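Local coordinates for protein Na-K-Cl cotransporter (Methanosarcina acetivorans, PDB 3G40) that probably cotransports chloride with cations as a full-length membrane protein, of which this is the cytoplasmic C-terminal domain, at residues Trp19-Leu33 / Ile43-Leu55. Residues are numbered along the deposited sequence; the frame is centred on the assembly and turned at random.
Sequences WKANLLVPVEDPREL and ITYPKGSVKLLGL
Ser-49 OG donates to Asn-22 OD1 at 2.6 Å, a short side-chain bond laid across the start of two neighbouring parallel strands, 22-27 and 49-54. With chi1 at 70°, OG sits between its own backbone N and carbonyl carbon; it reaches OD1 from the flank, 28° off the amide plane. A water also donates to OD1 and to Lys-47 O, so Asn-22 OD1 accepts from two donors, while ND2 of Asn-22 is bonded to Pro-110 O. Ser-49 OG in turn accepts from a second water, which also donates to Leu-23 O. With an alanine in place of Asn-22, the buried Ser-49 hydroxyl would probably lose its acceptor, and Pro-110 O this donor.

Between the backbones, seven N-H...O bonds run from Ser-49 N to Ala-21 O (2.9 Å) through to Leu-55 N and Val-27 O (2.8 Å). The odd-numbered residues of 23-27 and 49-53 use both N and O in them; Asn-22 and Leu-24 make backbone bonds to strand 112-116. Gly-48 N closes the turn onto Thr-44 O, and Gly-48 and Val-50 also bond by backbone to strand 81-86. Before the strands begin, water joins Ala-21 N to Ile-43 O, and another Trp-19 O to Pro-46 O.

One face is greasy: Leu-23 CD1 meets Thr-44 CG2 at 3.7 Å, and Leu-33, from the first turn of helix 30-44, crosses Leu-52 at about a right angle, Leu-33 CD1 4.0 Å from Leu-52 CD2. On the other, Leu-24 CD1 lies alongside the Lys-51 chain, 4.0 Å from Lys-51 CD, under helix 94-103. Glu-28 OE1 is salt-bridged to Arg-123.

This is a beta-alpha-beta crossover through helix 30-44, whose strands are held along their length by backbone bonds and at their start by a polar, water-bridged cluster centred on Asn-22 and Ser-49.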
loop_
_atom_site.group_PDB
_atom_site.type_symbol
_atom_site.label_atom_id
_atom_site.label_comp_id
_atom_site.label_asym_id
_atom_site.label_seq_id
_atom_site.Cartn_x
_atom_site.Cartn_y
_atom_site.Cartn_z
ATOM N N TRP A 19 -7.047 -21.425 -13.007
ATOM C CA TRP A 19 -8.121 -20.486 -12.686
ATOM C C TRP A 19 -7.750 -19.063 -13.059
ATOM O O TRP A 19 -6.631 -18.596 -12.801
ATOM C CB TRP A 19 -8.480 -20.528 -11.196
ATOM C CG TRP A 19 -9.558 -19.532 -10.799
ATOM C CD1 TRP A 19 -10.870 -19.547 -11.184
ATOM C CD2 TRP A 19 -9.409 -18.396 -9.939
ATOM N NE1 TRP A 19 -11.543 -18.494 -10.615
ATOM C CE2 TRP A 19 -10.669 -17.768 -9.851
ATOM C CE3 TRP A 19 -8.330 -17.850 -9.226
ATOM C CZ2 TRP A 19 -10.886 -16.623 -9.081
ATOM C CZ3 TRP A 19 -8.547 -16.711 -8.457
ATOM C CH2 TRP A 19 -9.816 -16.114 -8.390
ATOM N N LYS A 20 -8.706 -18.362 -13.648
ATOM C CA LYS A 20 -8.477 -16.992 -14.060
ATOM C C LYS A 20 -9.604 -16.111 -13.559
ATOM O O LYS A 20 -10.770 -16.297 -13.910
ATOM C CB LYS A 20 -8.326 -16.915 -15.582
ATOM C CG LYS A 20 -6.991 -17.463 -16.061
ATOM C CD LYS A 20 -7.071 -17.968 -17.487
ATOM C CE LYS A 20 -5.756 -18.607 -17.905
ATOM N NZ LYS A 20 -5.828 -19.177 -19.281
ATOM N N ALA A 21 -9.246 -15.158 -12.714
ATOM C CA ALA A 21 -10.219 -14.224 -12.190
ATOM C C ALA A 21 -10.439 -13.149 -13.248
ATOM O O ALA A 21 -9.474 -12.539 -13.711
ATOM C CB ALA A 21 -9.687 -13.593 -10.914
ATOM N N ASN A 22 -11.696 -12.927 -13.610
ATOM C CA ASN A 22 -12.069 -11.811 -14.478
ATOM C C ASN A 22 -12.913 -10.835 -13.662
ATOM O O ASN A 22 -14.050 -11.135 -13.333
ATOM C CB ASN A 22 -12.850 -12.321 -15.687
ATOM C CG ASN A 22 -12.047 -13.292 -16.526
ATOM O OD1 ASN A 22 -10.940 -12.978 -16.967
ATOM N ND2 ASN A 22 -12.598 -14.484 -16.750
ATOM N N LEU A 23 -12.333 -9.691 -13.300
ATOM C CA LEU A 23 -12.990 -8.762 -12.389
ATOM C C LEU A 23 -13.724 -7.660 -13.139
ATOM O O LEU A 23 -13.236 -7.159 -14.148
ATOM C CB LEU A 23 -11.965 -8.091 -11.469
ATOM C CG LEU A 23 -11.042 -9.037 -10.704
ATOM C CD1 LEU A 23 -10.111 -8.237 -9.782
ATOM C CD2 LEU A 23 -11.884 -10.027 -9.927
ATOM N N LEU A 24 -14.888 -7.286 -12.627
ATOM C CA LEU A 24 -15.529 -6.037 -13.016
ATOM C C LEU A 24 -15.293 -5.065 -11.867
ATOM O O LEU A 24 -15.691 -5.327 -10.727
ATOM C CB LEU A 24 -17.023 -6.248 -13.230
ATOM C CG LEU A 24 -17.812 -4.997 -13.617
ATOM C CD1 LEU A 24 -17.301 -4.436 -14.945
ATOM C CD2 LEU A 24 -19.275 -5.342 -13.715
ATOM N N VAL A 25 -14.610 -3.968 -12.161
ATOM C CA VAL A 25 -14.207 -3.021 -11.132
ATOM C C VAL A 25 -14.814 -1.635 -11.386
ATOM O O VAL A 25 -14.336 -0.890 -12.241
ATOM C CB VAL A 25 -12.661 -2.895 -11.083
ATOM C CG1 VAL A 25 -12.227 -1.960 -9.956
ATOM C CG2 VAL A 25 -12.004 -4.279 -10.943
ATOM N N PRO A 26 -15.858 -1.274 -10.627
ATOM C CA PRO A 26 -16.376 0.090 -10.757
ATOM C C PRO A 26 -15.359 1.090 -10.230
ATOM O O PRO A 26 -14.717 0.836 -9.204
ATOM C CB PRO A 26 -17.625 0.096 -9.870
ATOM C CG PRO A 26 -17.845 -1.338 -9.440
ATOM C CD PRO A 26 -16.541 -2.045 -9.576
ATOM N N VAL A 27 -15.207 2.209 -10.931
ATOM C CA VAL A 27 -14.267 3.241 -10.544
ATOM C C VAL A 27 -14.952 4.605 -10.553
ATOM O O VAL A 27 -15.434 5.057 -11.593
ATOM C CB VAL A 27 -13.090 3.291 -11.515
ATOM C CG1 VAL A 27 -12.154 4.431 -11.148
ATOM C CG2 VAL A 27 -12.357 1.961 -11.528
ATOM N N GLU A 28 -15.007 5.253 -9.395
ATOM C CA GLU A 28 -15.494 6.625 -9.323
ATOM C C GLU A 28 -14.307 7.563 -9.167
ATOM O O GLU A 28 -14.287 8.663 -9.709
ATOM C CB GLU A 28 -16.454 6.788 -8.145
ATOM C CG GLU A 28 -17.627 5.836 -8.189
ATOM C CD GLU A 28 -18.762 6.264 -7.276
ATOM O OE1 GLU A 28 -19.727 5.487 -7.129
ATOM O OE2 GLU A 28 -18.692 7.376 -6.711
ATOM N N ASP A 29 -13.291 7.097 -8.455
ATOM C CA ASP A 29 -12.134 7.921 -8.126
ATOM C C ASP A 29 -10.877 7.171 -8.543
ATOM O O ASP A 29 -10.568 6.127 -7.967
ATOM C CB ASP A 29 -12.115 8.192 -6.610
ATOM C CG ASP A 29 -10.854 8.929 -6.149
ATOM O OD1 ASP A 29 -10.073 9.378 -7.008
ATOM O OD2 ASP A 29 -10.647 9.059 -4.920
ATOM N N PRO A 30 -10.144 7.703 -9.535
ATOM C CA PRO A 30 -8.982 7.014 -10.102
ATOM C C PRO A 30 -7.844 6.862 -9.093
ATOM O O PRO A 30 -7.000 5.985 -9.270
ATOM C CB PRO A 30 -8.539 7.942 -11.241
ATOM C CG PRO A 30 -9.694 8.825 -11.493
ATOM C CD PRO A 30 -10.390 8.996 -10.198
ATOM N N ARG A 31 -7.809 7.720 -8.076
ATOM C CA ARG A 31 -6.786 7.629 -7.036
ATOM C C ARG A 31 -6.964 6.370 -6.186
ATOM O O ARG A 31 -5.982 5.730 -5.804
ATOM C CB ARG A 31 -6.812 8.868 -6.142
ATOM C CG ARG A 31 -6.512 10.173 -6.881
ATOM C CD ARG A 31 -7.034 11.340 -6.066
ATOM N NE ARG A 31 -6.955 12.601 -6.790
ATOM C CZ ARG A 31 -7.696 13.664 -6.501
ATOM N NH1 ARG A 31 -8.576 13.607 -5.509
ATOM N NH2 ARG A 31 -7.564 14.780 -7.206
ATOM N N GLU A 32 -8.214 6.026 -5.883
ATOM C CA GLU A 32 -8.514 4.769 -5.194
ATOM C C GLU A 32 -8.091 3.597 -6.058
ATOM O O GLU A 32 -7.509 2.628 -5.572
ATOM C CB GLU A 32 -10.006 4.648 -4.881
ATOM C CG GLU A 32 -10.459 5.405 -3.649
ATOM C CD GLU A 32 -10.100 4.706 -2.338
ATOM O OE1 GLU A 32 -9.593 3.559 -2.359
ATOM O OE2 GLU A 32 -10.339 5.316 -1.275
ATOM N N LEU A 33 -8.391 3.679 -7.349
ATOM C CA LEU A 33 -7.949 2.642 -8.271
ATOM C C LEU A 33 -6.429 2.498 -8.245
ATOM O O LEU A 33 -5.925 1.385 -8.186
ATOM C CB LEU A 33 -8.427 2.938 -9.697
ATOM C CG LEU A 33 -7.948 1.964 -10.775
ATOM C CD1 LEU A 33 -8.374 0.538 -10.454
ATOM C CD2 LEU A 33 -8.485 2.409 -12.163
ATOM N N ILE A 43 -4.563 -10.427 -7.772
ATOM C CA ILE A 43 -5.715 -11.322 -7.854
ATOM C C ILE A 43 -5.840 -11.955 -9.246
ATOM O O ILE A 43 -6.276 -13.099 -9.381
ATOM C CB ILE A 43 -7.022 -10.583 -7.497
ATOM C CG1 ILE A 43 -7.070 -10.274 -5.997
ATOM C CG2 ILE A 43 -8.243 -11.388 -7.929
ATOM C CD1 ILE A 43 -8.195 -9.279 -5.611
ATOM N N THR A 44 -5.431 -11.221 -10.273
ATOM C CA THR A 44 -5.708 -11.609 -11.661
ATOM C C THR A 44 -4.512 -12.176 -12.441
ATOM O O THR A 44 -4.694 -12.820 -13.474
ATOM C CB THR A 44 -6.311 -10.412 -12.462
ATOM O OG1 THR A 44 -5.454 -9.276 -12.322
ATOM C CG2 THR A 44 -7.688 -10.049 -11.932
ATOM N N TYR A 45 -3.296 -11.920 -11.971
ATOM C CA TYR A 45 -2.094 -12.406 -12.651
ATOM C C TYR A 45 -1.886 -13.918 -12.469
ATOM O O TYR A 45 -2.022 -14.438 -11.356
ATOM C CB TYR A 45 -0.859 -11.666 -12.131
ATOM C CG TYR A 45 0.421 -12.133 -12.770
ATOM C CD1 TYR A 45 1.209 -13.117 -12.171
ATOM C CD2 TYR A 45 0.842 -11.598 -13.975
ATOM C CE1 TYR A 45 2.377 -13.555 -12.778
ATOM C CE2 TYR A 45 2.000 -12.021 -14.577
ATOM C CZ TYR A 45 2.769 -12.997 -13.975
ATOM O OH TYR A 45 3.922 -13.399 -14.607
ATOM N N PRO A 46 -1.559 -14.636 -13.558
ATOM C CA PRO A 46 -1.439 -14.150 -14.931
ATOM C C PRO A 46 -2.683 -14.477 -15.757
ATOM O O PRO A 46 -3.417 -15.419 -15.429
ATOM C CB PRO A 46 -0.275 -14.978 -15.489
ATOM C CG PRO A 46 -0.130 -16.170 -14.559
ATOM C CD PRO A 46 -1.172 -16.053 -13.468
ATOM N N LYS A 47 -2.895 -13.702 -16.814
ATOM C CA LYS A 47 -3.935 -13.976 -17.813
ATOM C C LYS A 47 -5.370 -13.931 -17.281
ATOM O O LYS A 47 -6.290 -14.333 -17.985
ATOM C CB LYS A 47 -3.684 -15.311 -18.529
ATOM C CG LYS A 47 -2.346 -15.412 -19.262
ATOM C CD LYS A 47 -2.218 -14.393 -20.371
ATOM C CE LYS A 47 -1.074 -14.753 -21.309
ATOM N NZ LYS A 47 -1.175 -14.055 -22.628
ATOM N N GLY A 48 -5.559 -13.459 -16.048
ATOM C CA GLY A 48 -6.882 -13.074 -15.579
ATOM C C GLY A 48 -7.252 -11.769 -16.297
ATOM O O GLY A 48 -6.567 -11.365 -17.238
ATOM N N SER A 49 -8.316 -11.097 -15.883
ATOM C CA SER A 49 -8.618 -9.800 -16.504
ATOM C C SER A 49 -9.288 -8.803 -15.577
ATOM O O SER A 49 -9.904 -9.180 -14.582
ATOM C CB SER A 49 -9.470 -9.968 -17.766
ATOM O OG SER A 49 -10.784 -10.383 -17.436
ATOM N N VAL A 50 -9.187 -7.528 -15.949
ATOM C CA VAL A 50 -9.776 -6.438 -15.191
ATOM C C VAL A 50 -10.536 -5.490 -16.138
ATOM O O VAL A 50 -9.934 -4.874 -17.009
ATOM C CB VAL A 50 -8.695 -5.626 -14.462
ATOM C CG1 VAL A 50 -9.311 -4.426 -13.776
ATOM C CG2 VAL A 50 -7.934 -6.522 -13.424
ATOM N N LYS A 51 -11.850 -5.394 -15.963
ATOM C CA LYS A 51 -12.648 -4.411 -16.679
ATOM C C LYS A 51 -12.910 -3.201 -15.791
ATOM O O LYS A 51 -13.562 -3.310 -14.758
ATOM C CB LYS A 51 -13.978 -5.015 -17.136
ATOM C CG LYS A 51 -14.800 -4.059 -18.001
ATOM C CD LYS A 51 -15.960 -4.798 -18.658
ATOM C CE LYS A 51 -16.018 -4.519 -20.161
ATOM N NZ LYS A 51 -15.851 -3.078 -20.491
ATOM N N LEU A 52 -12.384 -2.049 -16.194
ATOM C CA LEU A 52 -12.607 -0.831 -15.440
ATOM C C LEU A 52 -13.900 -0.176 -15.893
ATOM O O LEU A 52 -14.022 0.217 -17.039
ATOM C CB LEU A 52 -11.432 0.108 -15.631
ATOM C CG LEU A 52 -10.103 -0.534 -15.257
ATOM C CD1 LEU A 52 -8.944 0.367 -15.624
ATOM C CD2 LEU A 52 -10.061 -0.917 -13.731
ATOM N N LEU A 53 -14.872 -0.092 -14.986
ATOM C CA LEU A 53 -16.163 0.511 -15.275
ATOM C C LEU A 53 -16.216 1.882 -14.626
ATOM O O LEU A 53 -16.508 2.011 -13.428
ATOM C CB LEU A 53 -17.301 -0.374 -14.762
ATOM C CG LEU A 53 -18.730 0.160 -14.898
ATOM C CD1 LEU A 53 -19.085 0.377 -16.353
ATOM C CD2 LEU A 53 -19.721 -0.799 -14.256
ATOM N N GLY A 54 -15.888 2.899 -15.417
ATOM C CA GLY A 54 -15.838 4.264 -14.941
ATOM C C GLY A 54 -17.215 4.843 -14.737
ATOM O O GLY A 54 -18.041 4.871 -15.659
ATOM N N LEU A 55 -17.460 5.329 -13.528
ATOM C CA LEU A 55 -18.734 5.952 -13.203
ATOM C C LEU A 55 -18.570 7.459 -13.059
ATOM O O LEU A 55 -18.038 7.946 -12.059
ATOM C CB LEU A 55 -19.325 5.346 -11.931
ATOM C CG LEU A 55 -19.420 3.820 -11.937
ATOM C CD1 LEU A 55 -19.974 3.329 -10.612
ATOM C CD2 LEU A 55 -20.281 3.330 -13.099
HETATM O O HOH W 1 -4.640 -16.539 -12.993
HETATM O O HOH W 2 -6.534 -15.016 -11.706
HETATM O O HOH W 3 -8.980 -14.307 -18.437
HETATM O O HOH W 4 -12.913 -8.793 -16.535
#